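Local coordinates for protein anaphase-promoting complex subunit cut9 (Schizosaccharomyces pombe, PDB 2XPI) that serves as a TPR-repeat subunit of the anaphase-promoting complex, the E3 ubiquitin ligase that controls progression through mitosis and G1, and forms a homodimer, at residues Q125-C128 / A134-K137; E108-I113 / P117-W122; L145-R148 / C152-L155. One frame throughout, in Å; residues are numbered along the deposited sequence.

Contact 1 (Q125-C128 / A134-K137); sequences QVYC and ARAK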
loop_
_atom_site.group_PDB
_atom_site.type_symbol
_atom_site.label_atom_id
_atom_site.label_comp_id
_atom_site.label_asym_id
_atom_site.label_seq_id
_atom_site.Cartn_x
_atom_site.Cartn_y
_atom_site.Cartn_z
ATOM N N GLN A 125 13.655 8.040 0.602
ATOM C CA GLN A 125 13.334 6.732 0.032
ATOM C C GLN A 125 12.553 5.874 0.999
ATOM O O GLN A 125 11.559 5.229 0.631
ATOM C CB GLN A 125 14.607 5.978 -0.308
ATOM C CG GLN A 125 15.044 6.107 -1.736
ATOM C CD GLN A 125 14.178 5.290 -2.642
ATOM O OE1 GLN A 125 14.582 4.231 -3.120
ATOM N NE2 GLN A 125 12.963 5.757 -2.866
ATOM N N VAL A 126 13.021 5.862 2.244
ATOM C CA VAL A 126 12.392 5.072 3.286
ATOM C C VAL A 126 10.939 5.522 3.432
ATOM O O VAL A 126 10.010 4.700 3.448
ATOM C CB VAL A 126 13.181 5.175 4.641
ATOM C CG1 VAL A 126 12.489 4.399 5.734
ATOM C CG2 VAL A 126 14.633 4.695 4.474
ATOM N N TYR A 127 10.724 6.825 3.514
ATOM C CA TYR A 127 9.365 7.333 3.659
ATOM C C TYR A 127 8.477 6.898 2.504
ATOM O O TYR A 127 7.299 6.637 2.701
ATOM C CB TYR A 127 9.347 8.858 3.765
ATOM C CG TYR A 127 10.032 9.404 4.992
ATOM C CD1 TYR A 127 10.307 8.579 6.082
ATOM C CD2 TYR A 127 10.404 10.735 5.064
ATOM C CE1 TYR A 127 10.946 9.069 7.216
ATOM C CE2 TYR A 127 11.036 11.236 6.180
ATOM C CZ TYR A 127 11.305 10.396 7.255
ATOM O OH TYR A 127 11.915 10.894 8.378
ATOM N N CYS A 128 9.034 6.838 1.296
ATOM C CA CYS A 128 8.258 6.421 0.131
ATOM C C CYS A 128 7.849 4.974 0.199
ATOM O O CYS A 128 6.772 4.604 -0.288
ATOM C CB CYS A 128 9.034 6.629 -1.158
ATOM S SG CYS A 128 9.005 8.308 -1.733
ATOM N N ALA A 134 3.800 12.667 1.282
ATOM C CA ALA A 134 3.858 14.042 1.766
ATOM C C ALA A 134 5.137 14.234 2.591
ATOM O O ALA A 134 5.856 15.220 2.424
ATOM C CB ALA A 134 2.635 14.378 2.598
ATOM N N ARG A 135 5.433 13.280 3.469
ATOM C CA ARG A 135 6.593 13.423 4.340
ATOM C C ARG A 135 7.937 13.486 3.603
ATOM O O ARG A 135 8.749 14.366 3.887
ATOM C CB ARG A 135 6.633 12.344 5.415
ATOM C CG ARG A 135 7.701 12.635 6.435
ATOM C CD ARG A 135 7.721 11.608 7.523
ATOM N NE ARG A 135 8.193 12.173 8.770
ATOM C CZ ARG A 135 8.615 11.437 9.783
ATOM N NH1 ARG A 135 8.620 10.121 9.654
ATOM N NH2 ARG A 135 9.031 12.001 10.912
ATOM N N ALA A 136 8.187 12.550 2.689
ATOM C CA ALA A 136 9.361 12.634 1.819
ATOM C C ALA A 136 9.359 13.949 1.044
ATOM O O ALA A 136 10.381 14.633 0.962
ATOM C CB ALA A 136 9.407 11.460 0.845
ATOM N N LYS A 137 8.220 14.301 0.457
ATOM C CA LYS A 137 8.158 15.530 -0.320
ATOM C C LYS A 137 8.656 16.663 0.554
ATOM O O LYS A 137 9.558 17.406 0.154
ATOM C CB LYS A 137 6.739 15.824 -0.832
ATOM C CG LYS A 137 6.635 17.080 -1.688
ATOM C CD LYS A 137 5.430 17.967 -1.273
ATOM C CE LYS A 137 5.739 18.918 -0.096
ATOM N NZ LYS A 137 5.237 18.482 1.268
#
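Tyr127 lies against Arg135 and Ala136 of the neighbouring helix, and its ring divides a close-packed inner part from a looser outer one. On the inner side Tyr127 CB meets Ala136 CB at 3.9 Å, and Cys128 SG reaches the same methyl at 4.1 Å. Alanine suits this place, since the two helices of TPR 2 come within 5.6 Å between the CA atoms of Tyr127 and Ala136; the Cys128 and Ala136 side chains also touch helix 150-162.

Outward, the arginine takes over. With CG anti to the backbone N (chi1 -171°) and the chain extended to NE, Arg135 runs over one ring face, its CD 3.7 Å from the Tyr127 ring centroid in a CH-pi contact. The guanidinium then stacks beyond the ring centre, toward the hydroxyl, its plane tilted only 16° from the ring. Arg135 as a whole is partly exposed; its NH2 has a long, weak ion pair with Asp335 of the second subunit. Tyr127 OH is hydrogen-bonded to Glu108. The arginine thus spends its aliphatic and cationic surface on an aromatic face, and the nearby carboxylate of Glu108 probably adds some electrostatic attraction for the guanidinium.

Contact 2 (E108-I113 / P117-W122); sequences EKVLDI and PNDAFW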
loop_
_atom_site.group_PDB
_atom_site.type_symbol
_atom_site.label_atom_id
_atom_site.label_comp_id
_atom_site.label_asym_id
_atom_site.label_seq_id
_atom_site.Cartn_x
_atom_site.Cartn_y
_atom_site.Cartn_z
ATOM N N GLU A 108 17.597 9.073 9.749
ATOM C CA GLU A 108 17.405 10.350 10.410
ATOM C C GLU A 108 18.673 10.795 11.175
ATOM O O GLU A 108 19.010 11.981 11.182
ATOM C CB GLU A 108 16.154 10.313 11.307
ATOM C CG GLU A 108 14.822 10.204 10.526
ATOM C CD GLU A 108 13.661 9.591 11.341
ATOM O OE1 GLU A 108 13.860 9.309 12.559
ATOM O OE2 GLU A 108 12.555 9.385 10.761
ATOM N N LYS A 109 19.392 9.861 11.789
ATOM C CA LYS A 109 20.624 10.229 12.515
ATOM C C LYS A 109 21.803 10.654 11.628
ATOM O O LYS A 109 22.538 11.573 11.992
ATOM C CB LYS A 109 21.064 9.134 13.484
ATOM C CG LYS A 109 20.487 9.309 14.872
ATOM C CD LYS A 109 19.375 8.323 15.151
ATOM C CE LYS A 109 18.234 8.991 15.908
ATOM N NZ LYS A 109 17.561 10.069 15.092
ATOM N N VAL A 110 21.981 10.002 10.477
ATOM C CA VAL A 110 23.046 10.365 9.533
ATOM C C VAL A 110 22.791 11.701 8.852
ATOM O O VAL A 110 23.733 12.440 8.517
ATOM C CB VAL A 110 23.167 9.366 8.387
ATOM C CG1 VAL A 110 24.540 9.469 7.791
ATOM C CG2 VAL A 110 22.886 7.954 8.857
ATOM N N LEU A 111 21.517 11.990 8.599
ATOM C CA LEU A 111 21.152 13.245 7.953
ATOM C C LEU A 111 21.350 14.378 8.955
ATOM O O LEU A 111 21.887 15.433 8.608
ATOM C CB LEU A 111 19.716 13.213 7.399
ATOM C CG LEU A 111 19.265 14.494 6.684
ATOM C CD1 LEU A 111 20.216 14.862 5.542
ATOM C CD2 LEU A 111 17.833 14.407 6.175
ATOM N N ASP A 112 20.946 14.145 10.207
ATOM C CA ASP A 112 21.191 15.121 11.278
ATOM C C ASP A 112 22.677 15.459 11.383
ATOM O O ASP A 112 23.040 16.624 11.494
ATOM C CB ASP A 112 20.637 14.639 12.629
ATOM C CG ASP A 112 19.101 14.661 12.682
ATOM O OD1 ASP A 112 18.473 15.444 11.924
ATOM O OD2 ASP A 112 18.515 13.895 13.486
ATOM N N ILE A 113 23.535 14.445 11.320
ATOM C CA ILE A 113 24.977 14.663 11.394
ATOM C C ILE A 113 25.565 15.398 10.180
ATOM O O ILE A 113 26.269 16.390 10.325
ATOM C CB ILE A 113 25.716 13.328 11.561
ATOM C CG1 ILE A 113 25.517 12.772 12.972
ATOM C CG2 ILE A 113 27.199 13.493 11.269
ATOM C CD1 ILE A 113 26.001 11.349 13.118
ATOM N N PRO A 117 22.864 15.914 0.882
ATOM C CA PRO A 117 21.742 15.608 -0.009
ATOM C C PRO A 117 21.532 14.107 -0.222
ATOM O O PRO A 117 20.399 13.639 -0.168
ATOM C CB PRO A 117 22.160 16.290 -1.316
ATOM C CG PRO A 117 22.986 17.471 -0.862
ATOM C CD PRO A 117 23.748 16.960 0.326
ATOM N N ASN A 118 22.602 13.362 -0.462
ATOM C CA ASN A 118 22.483 11.923 -0.641
ATOM C C ASN A 118 21.837 11.243 0.550
ATOM O O ASN A 118 21.141 10.241 0.402
ATOM C CB ASN A 118 23.844 11.309 -0.921
ATOM C CG ASN A 118 24.412 11.773 -2.234
ATOM O OD1 ASN A 118 25.565 11.495 -2.567
ATOM N ND2 ASN A 118 23.596 12.500 -3.003
ATOM N N ASP A 119 22.055 11.786 1.737
ATOM C CA ASP A 119 21.430 11.212 2.916
ATOM C C ASP A 119 19.961 11.588 3.024
ATOM O O ASP A 119 19.142 10.768 3.427
ATOM C CB ASP A 119 22.233 11.562 4.171
ATOM C CG ASP A 119 23.586 10.896 4.164
ATOM O OD1 ASP A 119 23.674 9.790 3.578
ATOM O OD2 ASP A 119 24.560 11.474 4.696
ATOM N N ALA A 120 19.636 12.819 2.643
ATOM C CA ALA A 120 18.248 13.250 2.527
ATOM C C ALA A 120 17.512 12.384 1.512
ATOM O O ALA A 120 16.365 11.993 1.729
ATOM C CB ALA A 120 18.185 14.696 2.101
ATOM N N PHE A 121 18.161 12.097 0.390
ATOM C CA PHE A 121 17.556 11.236 -0.608
ATOM C C PHE A 121 17.175 9.875 -0.027
ATOM O O PHE A 121 16.036 9.420 -0.144
ATOM C CB PHE A 121 18.509 11.006 -1.779
ATOM C CG PHE A 121 18.058 9.919 -2.701
ATOM C CD1 PHE A 121 17.038 10.149 -3.622
ATOM C CD2 PHE A 121 18.622 8.656 -2.635
ATOM C CE1 PHE A 121 16.598 9.134 -4.482
ATOM C CE2 PHE A 121 18.186 7.624 -3.490
ATOM C CZ PHE A 121 17.168 7.869 -4.411
ATOM N N TRP A 122 18.150 9.221 0.589
ATOM C CA TRP A 122 17.955 7.862 1.065
ATOM C C TRP A 122 16.943 7.800 2.197
ATOM O O TRP A 122 16.200 6.813 2.319
ATOM C CB TRP A 122 19.294 7.237 1.455
ATOM C CG TRP A 122 20.098 6.839 0.249
ATOM C CD1 TRP A 122 21.292 7.375 -0.173
ATOM C CD2 TRP A 122 19.739 5.849 -0.718
ATOM N NE1 TRP A 122 21.703 6.753 -1.324
ATOM C CE2 TRP A 122 20.767 5.812 -1.680
ATOM C CE3 TRP A 122 18.645 4.982 -0.862
ATOM C CZ2 TRP A 122 20.739 4.933 -2.774
ATOM C CZ3 TRP A 122 18.620 4.107 -1.960
ATOM C CH2 TRP A 122 19.660 4.096 -2.895
#
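Leu111 supplies most of the apolar part of this contact, setting both methyls against the start of helix 117-129. Its CG stands anti to the backbone N (chi1 -179°), which swings the branched end across to the facing helix. Leu111 CD1 then lies 3.6 Å from Ala120 N and 4.0 Å from Ala120 CB, while Leu111 CD2 sits 3.8 Å from Ala120 CA. Leu111 CD1 also reaches Asp119 CB at 4.1 Å. The small alanine lets a branched leucine fit against the backbone itself, and an alanine in place of Leu111 would probably open a gap beside Ala120 and leave its methyl without this apolar partner.

Here the second helix of TPR 1 meets the first helix of TPR 2, the inter-repeat packing of a tetratricopeptide array; the two short segments run nearly antiparallel at 157°, with axes 8.9 Å apart at closest approach.

The other contact is between an apolar branch and an acid. Val110 CG1 approaches Asp119 OD2 at 3.7 Å, the two side chains crossing at about a right angle, while Val110 also packs on Leu87 and Arg88 of helix 83-96.

The polar interactions of Asp119 lead out of the two segments. OD2 is hydrogen-bonded to Thr114 OG1 and salt-bridged to Arg88, and OD1 is salt-bridged to Arg91. A buried carboxylate suits this place because the two arginines supply opposite charge and would be expected to favour its ionised form.

Contact 3 (L145-R148 / C152-L155); sequences LYNR and CRYL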
loop_
_atom_site.group_PDB
_atom_site.type_symbol
_atom_site.label_atom_id
_atom_site.label_comp_id
_atom_site.label_asym_id
_atom_site.label_seq_id
_atom_site.Cartn_x
_atom_site.Cartn_y
_atom_site.Cartn_z
ATOM N N LEU A 145 16.721 21.090 -1.399
ATOM C CA LEU A 145 17.441 19.898 -1.850
ATOM C C LEU A 145 17.310 19.643 -3.345
ATOM O O LEU A 145 18.305 19.402 -4.026
ATOM C CB LEU A 145 16.930 18.654 -1.118
ATOM C CG LEU A 145 17.706 18.116 0.082
ATOM C CD1 LEU A 145 19.201 18.181 -0.183
ATOM C CD2 LEU A 145 17.334 18.867 1.338
ATOM N N TYR A 146 16.076 19.672 -3.843
ATOM C CA TYR A 146 15.796 19.332 -5.243
ATOM C C TYR A 146 16.653 20.143 -6.208
ATOM O O TYR A 146 16.840 19.752 -7.359
ATOM C CB TYR A 146 14.311 19.520 -5.572
ATOM C CG TYR A 146 13.789 20.872 -5.179
ATOM C CD1 TYR A 146 13.842 21.943 -6.063
ATOM C CD2 TYR A 146 13.260 21.086 -3.918
ATOM C CE1 TYR A 146 13.375 23.192 -5.701
ATOM C CE2 TYR A 146 12.792 22.326 -3.544
ATOM C CZ TYR A 146 12.851 23.379 -4.439
ATOM O OH TYR A 146 12.384 24.619 -4.064
ATOM N N ASN A 147 17.182 21.263 -5.725
ATOM C CA ASN A 147 18.049 22.108 -6.532
ATOM C C ASN A 147 19.514 21.688 -6.502
ATOM O O ASN A 147 20.312 22.107 -7.337
ATOM C CB ASN A 147 17.917 23.563 -6.097
ATOM C CG ASN A 147 17.076 24.372 -7.053
ATOM O OD1 ASN A 147 16.142 23.856 -7.678
ATOM N ND2 ASN A 147 17.406 25.650 -7.185
ATOM N N ARG A 148 19.864 20.853 -5.540
ATOM C CA ARG A 148 21.260 20.536 -5.313
ATOM C C ARG A 148 21.541 19.070 -5.613
ATOM O O ARG A 148 22.668 18.608 -5.491
ATOM C CB ARG A 148 21.631 20.878 -3.868
ATOM C CG ARG A 148 21.361 22.342 -3.509
ATOM C CD ARG A 148 21.028 22.511 -2.039
ATOM N NE ARG A 148 21.996 21.830 -1.188
ATOM C CZ ARG A 148 21.773 21.518 0.084
ATOM N NH1 ARG A 148 20.605 21.828 0.638
ATOM N NH2 ARG A 148 22.708 20.890 0.797
ATOM N N CYS A 152 17.332 13.890 -5.695
ATOM C CA CYS A 152 16.334 14.520 -4.842
ATOM C C CYS A 152 15.226 15.165 -5.679
ATOM O O CYS A 152 14.071 15.189 -5.280
ATOM C CB CYS A 152 16.988 15.536 -3.902
ATOM S SG CYS A 152 18.076 14.826 -2.602
ATOM N N ARG A 153 15.580 15.677 -6.850
ATOM C CA ARG A 153 14.589 16.223 -7.773
ATOM C C ARG A 153 13.695 15.102 -8.314
ATOM O O ARG A 153 12.465 15.199 -8.289
ATOM C CB ARG A 153 15.283 16.961 -8.920
ATOM C CG ARG A 153 14.363 17.804 -9.756
ATOM C CD ARG A 153 15.146 18.675 -10.727
ATOM N NE ARG A 153 14.607 20.034 -10.748
ATOM C CZ ARG A 153 15.145 21.069 -10.110
ATOM N NH1 ARG A 153 16.268 20.919 -9.421
ATOM N NH2 ARG A 153 14.568 22.261 -10.174
ATOM N N TYR A 154 14.312 14.037 -8.804
ATOM C CA TYR A 154 13.546 12.881 -9.200
ATOM C C TYR A 154 12.567 12.421 -8.115
ATOM O O TYR A 154 11.383 12.188 -8.393
ATOM C CB TYR A 154 14.464 11.726 -9.557
ATOM C CG TYR A 154 13.713 10.449 -9.813
ATOM C CD1 TYR A 154 12.978 10.282 -10.986
ATOM C CD2 TYR A 154 13.734 9.407 -8.895
ATOM C CE1 TYR A 154 12.270 9.111 -11.237
ATOM C CE2 TYR A 154 13.037 8.225 -9.136
ATOM C CZ TYR A 154 12.301 8.085 -10.308
ATOM O OH TYR A 154 11.613 6.923 -10.568
ATOM N N LEU A 155 13.060 12.275 -6.885
ATOM C CA LEU A 155 12.244 11.679 -5.827
ATOM C C LEU A 155 11.140 12.616 -5.342
ATOM O O LEU A 155 10.026 12.170 -5.065
ATOM C CB LEU A 155 13.097 11.197 -4.664
ATOM C CG LEU A 155 12.311 10.305 -3.698
ATOM C CD1 LEU A 155 11.575 9.204 -4.435
ATOM C CD2 LEU A 155 13.225 9.718 -2.643
#
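Tyr146 and Arg153 mark the closest backbone approach, 4.2 Å between their CA atoms, where the turn at 145-147, helical in its torsions but without regular helix bonds, comes up against helix 150-162.

One residue before Arg153, Cys152 points its CB at the turn, 4.2 Å from Leu145 CB; its small side chain fits where the two backbones run close. The contact is apolar and continues inward: Cys152 packs on Leu140 of helix 133-142, and Leu145 on Pro117 at the start of helix 117-129.

Arg153 works on the outer side. Its CG is anti to the backbone N (chi1 -168°), and a bend at chi3 (-136°) brings the guanidinium back past the turn toward Asn147. There one oxygen, Asn147 OD1, accepts two weak hydrogen bonds, from Arg153 NH1 and from Arg153 NH2, each 3.4 Å long. The oxygen comes in at the edge of the guanidinium, near its plane, and the amide is tilted only modestly from that plane. An asparagine suits this exposed corner because its short amide can offer an acceptor to both nitrogens.

Tyr146 meets the arginine differently. Its CB packs 4.0 Å from Arg153 CA, and the ring stands steeply to the guanidinium. Tyr146 CD1 lies over the guanidinium face, 4.2 Å from Arg153 NH2, whereas that nitrogen sits at the ring's edge; this is therefore no flat stack.

The stronger hold on the arginine comes from its NE, which donates to Leu172 O, while its side chain also touches Met202 of helix 198-212. The long, many-donor side chain of arginine can thus serve the turn and the neighbouring helices together, in the linker that joins TPR 2 to the first helix of TPR 3 in this tetratricopeptide superhelix.

Along the chain, contact 2 comes first, then contact 1, then contact 3, each closing before the next opens, and their centres lie about 13 Å apart in every pairing. Contact 2 joins TPR 1 to TPR 2, contact 1 pairs the two helices within TPR 2, and contact 3 sets the following linker against TPR 3. Helix 117-129 serves both contacts 1 and 2, and it also meets contact 3: Leu155 packs on Cys128 and Phe121, and Cys152 touches Pro117. The three therefore form one continuous piece of the repeat stack, far from the chain's centre. All three also touch the second subunit, in keeping with the role of TPR 1-7 in homodimerization.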